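Local coordinates for protein pertussis toxin-like subunit ArtA (PDB 4Z9D) that probably acts as the ADP-ribosyltransferase subunit of a pertussis-like AB5 toxin, binding NAD to inhibit trimeric G proteins of the host, at residues Asp5-Arg9 with Ile51-Leu57; Ile87-Gln92 with Asp116-Val122. The protein carries 2 engineered substitutions. One frame throughout, in Å; residues are numbered along the deposited sequence.

Contact 1. Residues Asp5-Arg9 with Ile51-Leu57; sequences DFVYR and IATTTSL. With NAD (nicotinamide-adenine-dinucleotide), chain F.
The guanidinium of Arg9 lies with one face under the CG2 methyl of Ile51, while the carbonyl oxygen of Ala52 and the phosphate oxygen O1N of NAD meet it at the edge. Around the Tyr8 ring the division is similar: Leu57 CD1 sits over one face, and the backbone oxygens of Thr54 and Thr55 lie near the ring plane. Tyr8 CE2 also comes to 3.8 Å from Leu57 CB, at the start of helix 57-68.

Arg9 reaches the ligand through a chain extended from CG to NE, with CG anti to the backbone N (chi1 174°). NH1 donates to Ala52 O at 3.0 Å, on a lone pair and in the carbonyl plane, with that oxygen only 5° out of the guanidinium plane; the same nitrogen makes a short bond to NAD O1N. NH2 continues to the second phosphate, 2.9 Å from NAD O1A, and also forms a salt bridge with Asp11. A cation-pi contact with Phe23 adds to this setting.

One residue before Arg9, strands 6-9 and 51-54 meet at a single antiparallel bridge. Tyr8 N donates to Thr54 O at 2.7 Å, and Thr54 N returns the bond to Tyr8 O at 2.9 Å. Val7 packs its CB at 3.6 Å from Thr53 OG1, a hydroxyl whose hydrogen-bond partner is Ile119 O. Thr54 OG1 accepts from Ser56 N in an ST turn and also pairs with Glu59, and a water joins Phe6 O to Thr55 O.

Ala52 CB packs against one face of the nicotinamide ring, 3.6 Å from NAD C2N. The carbonyl of Ala52 therefore helps fix the rotation of an arginine whose charge probably offsets that of the pyrophosphate, consistent with a role in holding this part of NAD.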
ATOM      1  N   ASP A   5       0.540  -2.166 -14.863  1.00 12.27           N
ATOM      2  CA  ASP A   5      -0.005  -1.685 -13.606  1.00 13.05           C
ATOM      3  C   ASP A   5       1.122  -1.171 -12.717  1.00 13.67           C
ATOM      4  O   ASP A   5       2.073  -1.896 -12.426  1.00 10.33           O
ATOM      5  CB  ASP A   5      -0.759  -2.793 -12.868  1.00 17.29           C
ATOM      6  CG  ASP A   5      -2.115  -3.098 -13.475  1.00 21.63           C
ATOM      7  OD1 ASP A   5      -2.707  -2.202 -14.120  1.00 21.18           O
ATOM      8  OD2 ASP A   5      -2.578  -4.254 -13.316  1.00 15.17           O
ATOM      9  N   PHE A   6       1.029   0.087 -12.306  1.00 10.99           N
ATOM     10  CA  PHE A   6       1.957   0.623 -11.309  1.00 11.19           C
ATOM     11  C   PHE A   6       1.174   1.070 -10.096  1.00  8.33           C
ATOM     12  O   PHE A   6       0.031   1.503 -10.231  1.00 10.09           O
ATOM     13  CB  PHE A   6       2.788   1.780 -11.878  1.00 11.69           C
ATOM     14  CG  PHE A   6       3.822   1.339 -12.872  1.00  9.28           C
ATOM     15  CD1 PHE A   6       3.538   1.331 -14.230  1.00 12.25           C
ATOM     16  CD2 PHE A   6       5.071   0.923 -12.450  1.00  9.94           C
ATOM     17  CE1 PHE A   6       4.483   0.922 -15.146  1.00 12.20           C
ATOM     18  CE2 PHE A   6       6.022   0.504 -13.360  1.00 11.21           C
ATOM     19  CZ  PHE A   6       5.728   0.507 -14.715  1.00 11.50           C
ATOM     20  N   VAL A   7       1.763   0.919  -8.915  1.00  6.07           N
ATOM     21  CA  VAL A   7       1.136   1.396  -7.688  1.00  7.50           C
ATOM     22  C   VAL A   7       2.108   2.213  -6.843  1.00  6.85           C
ATOM     23  O   VAL A   7       3.321   2.216  -7.092  1.00  8.86           O
ATOM     24  CB  VAL A   7       0.592   0.220  -6.825  1.00  8.43           C
ATOM     25  CG1 VAL A   7      -0.462  -0.570  -7.588  1.00 11.06           C
ATOM     26  CG2 VAL A   7       1.723  -0.699  -6.395  1.00  7.39           C
ATOM     27  N   TYR A   8       1.565   2.926  -5.864  1.00  5.67           N
ATOM     28  CA  TYR A   8       2.380   3.687  -4.925  1.00  9.53           C
ATOM     29  C   TYR A   8       2.289   3.162  -3.499  1.00  7.96           C
ATOM     30  O   TYR A   8       1.243   2.665  -3.074  1.00  8.59           O
ATOM     31  CB  TYR A   8       1.965   5.144  -4.891  1.00  5.96           C
ATOM     32  CG  TYR A   8       2.080   5.900  -6.182  1.00  6.33           C
ATOM     33  CD1 TYR A   8       3.302   6.399  -6.597  1.00  6.60           C
ATOM     34  CD2 TYR A   8       0.958   6.167  -6.946  1.00  8.54           C
ATOM     35  CE1 TYR A   8       3.409   7.140  -7.769  1.00 10.93           C
ATOM     36  CE2 TYR A   8       1.055   6.889  -8.128  1.00 10.43           C
ATOM     37  CZ  TYR A   8       2.284   7.375  -8.525  1.00 11.32           C
ATOM     38  OH  TYR A   8       2.373   8.104  -9.691  1.00 18.72           O
ATOM     39  N   ARG A   9       3.361   3.347  -2.740  1.00  7.09           N
ATOM     40  CA  ARG A   9       3.311   3.086  -1.301  1.00 10.05           C
ATOM     41  C   ARG A   9       4.047   4.178  -0.545  1.00  7.07           C
ATOM     42  O   ARG A   9       5.160   4.537  -0.905  1.00  7.67           O
ATOM     43  CB  ARG A   9       3.907   1.707  -0.953  1.00  7.29           C
ATOM     44  CG  ARG A   9       3.997   1.462   0.565  1.00  7.47           C
ATOM     45  CD  ARG A   9       4.331   0.014   0.952  1.00  7.41           C
ATOM     46  NE  ARG A   9       4.613  -0.056   2.394  1.00  8.01           N
ATOM     47  CZ  ARG A   9       3.691  -0.077   3.345  1.00 10.76           C
ATOM     48  NH1 ARG A   9       2.402  -0.104   3.026  1.00  8.52           N
ATOM     49  NH2 ARG A   9       4.062  -0.100   4.625  1.00 10.45           N
ATOM     50  N   ILE A  51       0.550  -5.953   2.258  1.00  5.56           N
ATOM     51  CA  ILE A  51       1.304  -4.698   2.148  1.00  7.68           C
ATOM     52  C   ILE A  51       0.453  -3.722   1.347  1.00  7.94           C
ATOM     53  O   ILE A  51       0.143  -3.976   0.190  1.00  6.56           O
ATOM     54  CB  ILE A  51       2.661  -4.907   1.458  1.00  7.09           C
ATOM     55  CG1 ILE A  51       3.486  -5.971   2.200  1.00 10.61           C
ATOM     56  CG2 ILE A  51       3.429  -3.591   1.343  1.00  8.28           C
ATOM     57  CD1 ILE A  51       4.607  -6.587   1.357  1.00  9.70           C
ATOM     58  N   ALA A  52       0.051  -2.618   1.969  1.00  8.00           N
ATOM     59  CA  ALA A  52      -0.893  -1.693   1.349  1.00  9.53           C
ATOM     60  C   ALA A  52      -0.240  -0.836   0.277  1.00  7.81           C
ATOM     61  O   ALA A  52       0.870  -0.334   0.458  1.00  6.52           O
ATOM     62  CB  ALA A  52      -1.515  -0.793   2.404  1.00  8.80           C
ATOM     63  N   THR A  53      -0.944  -0.653  -0.836  1.00  9.40           N
ATOM     64  CA  THR A  53      -0.521   0.270  -1.898  1.00  7.72           C
ATOM     65  C   THR A  53      -1.754   0.979  -2.450  1.00  8.55           C
ATOM     66  O   THR A  53      -2.880   0.621  -2.103  1.00  9.20           O
ATOM     67  CB  THR A  53       0.202  -0.451  -3.068  1.00 10.65           C
ATOM     68  OG1 THR A  53      -0.751  -1.220  -3.818  1.00 12.26           O
ATOM     69  CG2 THR A  53       1.310  -1.376  -2.576  1.00  7.85           C
ATOM     70  N   THR A  54      -1.552   1.991  -3.295  1.00  9.27           N
ATOM     71  CA  THR A  54      -2.684   2.652  -3.934  1.00  6.44           C
ATOM     72  C   THR A  54      -2.305   3.024  -5.357  1.00  9.32           C
ATOM     73  O   THR A  54      -1.137   3.304  -5.640  1.00  9.10           O
ATOM     74  CB  THR A  54      -3.118   3.943  -3.177  1.00 10.08           C
ATOM     75  OG1 THR A  54      -4.168   4.612  -3.898  1.00  9.59           O
ATOM     76  CG2 THR A  54      -1.935   4.902  -3.043  1.00  8.98           C
ATOM     77  N   THR A  55      -3.284   3.029  -6.254  1.00  8.66           N
ATOM     78  CA  THR A  55      -3.026   3.443  -7.631  1.00 11.27           C
ATOM     79  C   THR A  55      -2.977   4.961  -7.760  1.00 11.42           C
ATOM     80  O   THR A  55      -2.535   5.490  -8.785  1.00 10.28           O
ATOM     81  CB  THR A  55      -4.094   2.929  -8.600  1.00 13.64           C
ATOM     82  OG1 THR A  55      -5.386   3.386  -8.179  1.00 13.28           O
ATOM     83  CG2 THR A  55      -4.073   1.401  -8.667  1.00 11.76           C
ATOM     84  N   SER A  56      -3.452   5.652  -6.728  1.00  8.35           N
ATOM     85  CA  SER A  56      -3.684   7.094  -6.790  1.00  9.31           C
ATOM     86  C   SER A  56      -2.585   7.963  -6.165  1.00  9.77           C
ATOM     87  O   SER A  56      -2.368   7.941  -4.953  1.00  8.36           O
ATOM     88  CB  SER A  56      -5.028   7.408  -6.126  1.00 12.19           C
ATOM     89  OG  SER A  56      -5.215   8.800  -5.929  1.00 10.80           O
ATOM     90  N   LEU A  57      -1.907   8.736  -7.009  1.00 11.17           N
ATOM     91  CA  LEU A  57      -0.898   9.686  -6.573  1.00  9.09           C
ATOM     92  C   LEU A  57      -1.508  10.706  -5.617  1.00  7.96           C
ATOM     93  O   LEU A  57      -0.922  11.057  -4.587  1.00  8.73           O
ATOM     94  CB  LEU A  57      -0.304  10.409  -7.785  1.00 10.49           C
ATOM     95  CG  LEU A  57       0.665  11.552  -7.487  1.00 12.29           C
ATOM     96  CD1 LEU A  57       1.937  11.011  -6.845  1.00 11.76           C
ATOM     97  CD2 LEU A  57       0.989  12.357  -8.742  1.00 15.67           C
TER
HETATM   98  PA  NAD F 202       2.138  -0.420   7.817  1.00 18.45           P
HETATM   99  O1A NAD F 202       2.360  -1.324   6.659  1.00 18.11           O
HETATM  100  O2A NAD F 202       2.073  -0.989   9.188  1.00 23.19           O
HETATM  101  O5B NAD F 202       3.285   0.735   7.740  1.00 20.54           O
HETATM  102  C5B NAD F 202       3.474   1.755   8.735  1.00 17.85           C
HETATM  103  C4B NAD F 202       4.973   1.779   9.097  1.00 21.31           C
HETATM  104  O4B NAD F 202       5.348   0.550   9.789  1.00 22.77           O
HETATM  105  C3B NAD F 202       5.792   1.749   7.842  1.00 19.75           C
HETATM  106  O3B NAD F 202       5.829   3.102   7.293  1.00 21.62           O
HETATM  107  C2B NAD F 202       7.120   1.366   8.430  1.00 20.34           C
HETATM  108  O2B NAD F 202       7.543   2.422   9.276  1.00 21.14           O
HETATM  109  C1B NAD F 202       6.692   0.205   9.341  1.00 24.13           C
HETATM  110  N9A NAD F 202       6.517  -1.164   8.736  1.00 20.96           N
HETATM  111  C8A NAD F 202       5.605  -1.696   7.924  1.00 20.06           C
HETATM  112  N7A NAD F 202       5.916  -2.981   7.741  1.00 19.34           N
HETATM  113  C5A NAD F 202       7.011  -3.257   8.456  1.00 22.05           C
HETATM  114  C6A NAD F 202       7.728  -4.383   8.624  1.00 21.39           C
HETATM  115  N6A NAD F 202       7.304  -5.465   7.975  1.00 18.66           N
HETATM  116  N1A NAD F 202       8.822  -4.428   9.402  1.00 21.41           N
HETATM  117  C2A NAD F 202       9.214  -3.264  10.060  1.00 29.33           C
HETATM  118  N3A NAD F 202       8.455  -2.101   9.869  1.00 22.35           N
HETATM  119  C4A NAD F 202       7.373  -2.126   9.074  1.00 22.76           C
HETATM  120  O3  NAD F 202       0.806   0.397   7.591  1.00 14.58           O
HETATM  121  PN  NAD F 202       0.429   1.128   6.188  1.00 16.80           P
HETATM  122  O1N NAD F 202       0.899   0.318   5.029  1.00 17.73           O
HETATM  123  O2N NAD F 202       0.770   2.563   6.291  1.00 20.91           O
HETATM  124  O5D NAD F 202      -1.150   0.944   6.256  1.00 19.02           O
HETATM  125  C5D NAD F 202      -1.925   1.410   7.369  1.00 22.02           C
HETATM  126  C4D NAD F 202      -3.355   1.711   6.907  1.00 18.57           C
HETATM  127  O4D NAD F 202      -3.193   2.598   5.747  1.00 16.99           O
HETATM  128  C3D NAD F 202      -4.072   0.443   6.407  1.00 15.83           C
HETATM  129  O3D NAD F 202      -5.491   0.573   6.553  1.00 20.61           O
HETATM  130  C2D NAD F 202      -3.723   0.522   4.934  1.00 16.63           C
HETATM  131  O2D NAD F 202      -4.621  -0.283   4.138  1.00 20.25           O
HETATM  132  C1D NAD F 202      -3.884   2.007   4.632  1.00 18.82           C
HETATM  133  N1N NAD F 202      -3.213   2.333   3.323  1.00 16.07           N
HETATM  134  C2N NAD F 202      -1.835   2.662   3.287  1.00 12.48           C
HETATM  135  C3N NAD F 202      -1.166   2.929   2.092  1.00 12.48           C
HETATM  136  C7N NAD F 202       0.199   3.271   2.071  1.00 12.36           C
HETATM  137  O7N NAD F 202       0.699   3.786   0.929  1.00 11.53           O
HETATM  138  N7N NAD F 202       0.915   3.120   3.189  1.00 11.22           N
HETATM  139  C4N NAD F 202      -1.889   2.861   0.903  1.00 13.94           C
HETATM  140  C5N NAD F 202      -3.246   2.543   0.919  1.00 13.43           C
HETATM  141  C6N NAD F 202      -3.915   2.267   2.107  1.00 14.43           C
HETATM  142  O   HOH W   1      -0.619   4.406 -10.455  1.00 20.97           O

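Contact 2. Residues Ile87-Gln92 with Asp116-Val122; sequences IFYPIQ and DNDIVAV. Engineered in segment 116-122: Asp116 (natural residue Gln), Asp118 (natural residue Glu).
Phe88 packs against Ile119 and Ala121 from its first side-chain carbon onward. CB lies 3.7 Å from Ile119 CG2, the two side chains crossing at about a right angle. CG is placed anti to the carbonyl carbon (chi1 -64°), and from there the ring extends beneath the methyl of Ala121. CD2 lies between two neighbours, with Ile119 CG2 at the ring edge and Ala121 CB over the face. CE2 is 3.9 Å from Ala121 CB, and CZ is only a little farther from the same methyl. Ala121 CB thus stands almost over the centre of the Phe88 ring, 12° off the ring normal, in a CH-pi contact. Val7 of strand 6-11 also touches Phe88 and Ile119.

Beneath these side chains is regular antiparallel pairing. Tyr89 and Val120 form the hydrogen-bonded pair, Tyr89 N to Val120 O at 2.8 Å and Val120 N to Tyr89 O at 2.9 Å; Phe88 with Ala121 and Pro90 with Ile119 are non-hydrogen-bonded pairs. Val122 N closes one end on Ile87 O at 3.0 Å. At the other end Ile91 N makes a weak bond to Asp118 O.

The opposite face holds Tyr89 and Val120. Near it Tyr89 CE1 approaches Val122 CG1, and Ile91 CG2 comes to 4.1 Å from Val120 CG1. Ile91 sends CD1 to 3.6 Å from CB of the engineered Asp118, whose side chain touches NAD.

Apolar contacts on two faces and bonds satisfying the backbone hold strand 118-122 against 88-90; the side chain of Ile91 meets Asp118 most closely through carbon, CD1 against CB, which probably places Ile91 in a second shell behind Asp118 in the NAD pocket.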
ATOM      1  N   ILE A  87       1.342 -10.788  -7.502  1.00 10.09           N
ATOM      2  CA  ILE A  87       1.438 -10.706  -6.049  1.00 12.40           C
ATOM      3  C   ILE A  87       0.434  -9.681  -5.500  1.00 11.39           C
ATOM      4  O   ILE A  87       0.057  -9.719  -4.325  1.00  8.53           O
ATOM      5  CB  ILE A  87       2.890 -10.277  -5.643  1.00 18.68           C
ATOM      6  CG1 ILE A  87       3.929 -11.263  -6.190  1.00 20.16           C
ATOM      7  CG2 ILE A  87       3.049 -10.079  -4.129  1.00 18.33           C
ATOM      8  CD1 ILE A  87       5.370 -10.820  -5.960  1.00 22.69           C
ATOM      9  N   PHE A  88      -0.032  -8.808  -6.390  1.00  6.31           N
ATOM     10  CA  PHE A  88      -0.894  -7.678  -6.052  1.00  9.37           C
ATOM     11  C   PHE A  88      -2.337  -7.987  -6.404  1.00  8.58           C
ATOM     12  O   PHE A  88      -2.618  -8.547  -7.463  1.00  9.93           O
ATOM     13  CB  PHE A  88      -0.444  -6.410  -6.791  1.00  6.98           C
ATOM     14  CG  PHE A  88       0.931  -5.919  -6.401  1.00  8.26           C
ATOM     15  CD1 PHE A  88       2.067  -6.648  -6.740  1.00  9.93           C
ATOM     16  CD2 PHE A  88       1.086  -4.715  -5.722  1.00  6.74           C
ATOM     17  CE1 PHE A  88       3.335  -6.197  -6.415  1.00  8.15           C
ATOM     18  CE2 PHE A  88       2.353  -4.250  -5.384  1.00  8.50           C
ATOM     19  CZ  PHE A  88       3.482  -4.994  -5.734  1.00  7.08           C
ATOM     20  N   TYR A  89      -3.249  -7.616  -5.518  1.00  6.45           N
ATOM     21  CA  TYR A  89      -4.691  -7.832  -5.714  1.00  7.35           C
ATOM     22  C   TYR A  89      -5.467  -6.550  -5.467  1.00  8.62           C
ATOM     23  O   TYR A  89      -5.305  -5.942  -4.419  1.00  8.27           O
ATOM     24  CB  TYR A  89      -5.231  -8.899  -4.752  1.00  7.46           C
ATOM     25  CG  TYR A  89      -4.701 -10.297  -4.949  1.00  6.98           C
ATOM     26  CD1 TYR A  89      -3.448 -10.668  -4.468  1.00  8.51           C
ATOM     27  CD2 TYR A  89      -5.487 -11.271  -5.556  1.00  8.63           C
ATOM     28  CE1 TYR A  89      -2.975 -11.966  -4.637  1.00 10.86           C
ATOM     29  CE2 TYR A  89      -5.022 -12.572  -5.721  1.00  6.77           C
ATOM     30  CZ  TYR A  89      -3.776 -12.905  -5.261  1.00  7.58           C
ATOM     31  OH  TYR A  89      -3.325 -14.194  -5.425  1.00 17.07           O
ATOM     32  N   PRO A  90      -6.292  -6.121  -6.428  1.00  7.11           N
ATOM     33  CA  PRO A  90      -7.281  -5.091  -6.098  1.00  7.81           C
ATOM     34  C   PRO A  90      -8.241  -5.655  -5.050  1.00 10.92           C
ATOM     35  O   PRO A  90      -8.537  -6.850  -5.100  1.00  9.97           O
ATOM     36  CB  PRO A  90      -7.999  -4.834  -7.431  1.00 10.17           C
ATOM     37  CG  PRO A  90      -7.107  -5.433  -8.481  1.00 12.68           C
ATOM     38  CD  PRO A  90      -6.426  -6.592  -7.811  1.00 12.88           C
ATOM     39  N   ILE A  91      -8.736  -4.840  -4.124  1.00  9.05           N
ATOM     40  CA  ILE A  91      -9.484  -5.424  -3.012  1.00 10.44           C
ATOM     41  C   ILE A  91     -10.937  -5.784  -3.347  1.00  8.94           C
ATOM     42  O   ILE A  91     -11.540  -6.611  -2.676  1.00  8.32           O
ATOM     43  CB  ILE A  91      -9.486  -4.491  -1.774  1.00 12.46           C
ATOM     44  CG1 ILE A  91     -10.161  -3.157  -2.071  1.00 12.15           C
ATOM     45  CG2 ILE A  91      -8.063  -4.268  -1.262  1.00 10.86           C
ATOM     46  CD1 ILE A  91     -10.248  -2.268  -0.854  1.00 13.40           C
ATOM     47  N   GLN A  92     -11.491  -5.200  -4.400  1.00 10.82           N
ATOM     48  CA  GLN A  92     -12.924  -5.326  -4.653  1.00 13.14           C
ATOM     49  C   GLN A  92     -13.449  -6.772  -4.841  1.00 10.28           C
ATOM     50  O   GLN A  92     -14.485  -7.115  -4.275  1.00 10.68           O
ATOM     51  CB  GLN A  92     -13.296  -4.469  -5.871  1.00 13.51           C
ATOM     52  CG  GLN A  92     -14.769  -4.415  -6.187  1.00 18.13           C
ATOM     53  CD  GLN A  92     -15.058  -3.475  -7.353  1.00 29.46           C
ATOM     54  OE1 GLN A  92     -15.221  -2.269  -7.164  1.00 37.87           O
ATOM     55  NE2 GLN A  92     -15.121  -4.027  -8.565  1.00 28.59           N
ATOM     56  N   ASP A 116     -12.039   2.905  -5.193  1.00 14.38           N
ATOM     57  CA  ASP A 116     -11.439   1.669  -5.704  1.00 15.07           C
ATOM     58  C   ASP A 116      -9.967   1.744  -6.110  1.00 14.86           C
ATOM     59  O   ASP A 116      -9.553   1.081  -7.063  1.00 16.18           O
ATOM     60  CB  ASP A 116     -12.237   1.177  -6.915  1.00 19.82           C
ATOM     61  CG  ASP A 116     -13.659   0.816  -6.566  1.00 27.22           C
ATOM     62  OD1 ASP A 116     -13.925   0.480  -5.386  1.00 25.77           O
ATOM     63  OD2 ASP A 116     -14.515   0.887  -7.474  1.00 37.27           O
ATOM     64  N   ASN A 117      -9.164   2.495  -5.371  1.00 10.15           N
ATOM     65  CA  ASN A 117      -7.734   2.577  -5.674  1.00  9.84           C
ATOM     66  C   ASN A 117      -6.865   1.676  -4.811  1.00 11.30           C
ATOM     67  O   ASN A 117      -5.653   1.608  -5.008  1.00 13.42           O
ATOM     68  CB  ASN A 117      -7.270   4.017  -5.535  1.00 12.18           C
ATOM     69  CG  ASN A 117      -7.983   4.937  -6.493  1.00 16.10           C
ATOM     70  OD1 ASN A 117      -8.171   4.597  -7.663  1.00 18.14           O
ATOM     71  ND2 ASN A 117      -8.432   6.081  -5.997  1.00 12.61           N
ATOM     72  N   ASP A 118      -7.473   0.979  -3.860  1.00 10.89           N
ATOM     73  CA  ASP A 118      -6.693   0.120  -2.974  1.00 10.26           C
ATOM     74  C   ASP A 118      -6.274  -1.180  -3.629  1.00 12.28           C
ATOM     75  O   ASP A 118      -7.088  -1.873  -4.245  1.00 10.61           O
ATOM     76  CB  ASP A 118      -7.463  -0.199  -1.694  1.00 14.20           C
ATOM     77  CG  ASP A 118      -7.714   1.028  -0.848  1.00 25.49           C
ATOM     78  OD1 ASP A 118      -6.754   1.461  -0.172  1.00 25.34           O
ATOM     79  OD2 ASP A 118      -8.856   1.546  -0.844  1.00 33.87           O
ATOM     80  N   ILE A 119      -4.993  -1.499  -3.470  1.00  7.64           N
ATOM     81  CA  ILE A 119      -4.421  -2.745  -3.962  1.00 10.62           C
ATOM     82  C   ILE A 119      -3.512  -3.281  -2.862  1.00  9.42           C
ATOM     83  O   ILE A 119      -2.741  -2.524  -2.272  1.00 11.72           O
ATOM     84  CB  ILE A 119      -3.652  -2.548  -5.277  1.00 11.86           C
ATOM     85  CG1 ILE A 119      -4.641  -2.270  -6.418  1.00 12.73           C
ATOM     86  CG2 ILE A 119      -2.830  -3.779  -5.604  1.00 10.31           C
ATOM     87  CD1 ILE A 119      -3.987  -2.007  -7.723  1.00 19.57           C
ATOM     88  N   VAL A 120      -3.620  -4.563  -2.533  1.00  6.50           N
ATOM     89  CA  VAL A 120      -2.705  -5.120  -1.544  1.00  7.12           C
ATOM     90  C   VAL A 120      -1.767  -6.123  -2.190  1.00 10.56           C
ATOM     91  O   VAL A 120      -2.168  -6.854  -3.088  1.00  8.13           O
ATOM     92  CB  VAL A 120      -3.444  -5.810  -0.373  1.00  8.47           C
ATOM     93  CG1 VAL A 120      -4.295  -4.790   0.393  1.00 14.48           C
ATOM     94  CG2 VAL A 120      -4.323  -6.933  -0.875  1.00  7.53           C
ATOM     95  N   ALA A 121      -0.524  -6.158  -1.714  1.00  8.65           N
ATOM     96  CA  ALA A 121       0.413  -7.205  -2.110  1.00  6.94           C
ATOM     97  C   ALA A 121       0.466  -8.202  -0.990  1.00  8.36           C
ATOM     98  O   ALA A 121       0.406  -7.838   0.187  1.00  8.93           O
ATOM     99  CB  ALA A 121       1.782  -6.640  -2.384  1.00  4.90           C
ATOM    100  N   VAL A 122       0.600  -9.469  -1.337  1.00  8.08           N
ATOM    101  CA  VAL A 122       0.663 -10.479  -0.295  1.00  5.80           C
ATOM    102  C   VAL A 122       2.115 -10.843   0.042  1.00  8.15           C
ATOM    103  O   VAL A 122       2.919 -11.165  -0.836  1.00  8.45           O
ATOM    104  CB  VAL A 122      -0.152 -11.737  -0.688  1.00 14.17           C
ATOM    105  CG1 VAL A 122      -1.632 -11.385  -0.803  1.00 14.33           C
ATOM    106  CG2 VAL A 122       0.360 -12.357  -1.993  1.00 17.46           C
TER

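Contact 1 closes along the chain before contact 2 opens, and their centres lie 9 Å apart. They share one three-stranded antiparallel sheet, in the order 50-54, 118-122, 88-90: contact 2 pairs the middle strand with one edge, while contact 1 joins the other edge to strand 6-11, an edge strand of the four-stranded sheet. Direct ties run between them: Ile51 N lies 2.8 Å from Ala121 O, a probable hydrogen bond, and Thr55 CG2 packs 3.5 Å from Ile119 CD1. Arg9 and Asp118 thus reach the same NAD from different sheets, illustrating how an ADP-ribosyltransferase fold assembles its nucleotide cleft where two sheets meet.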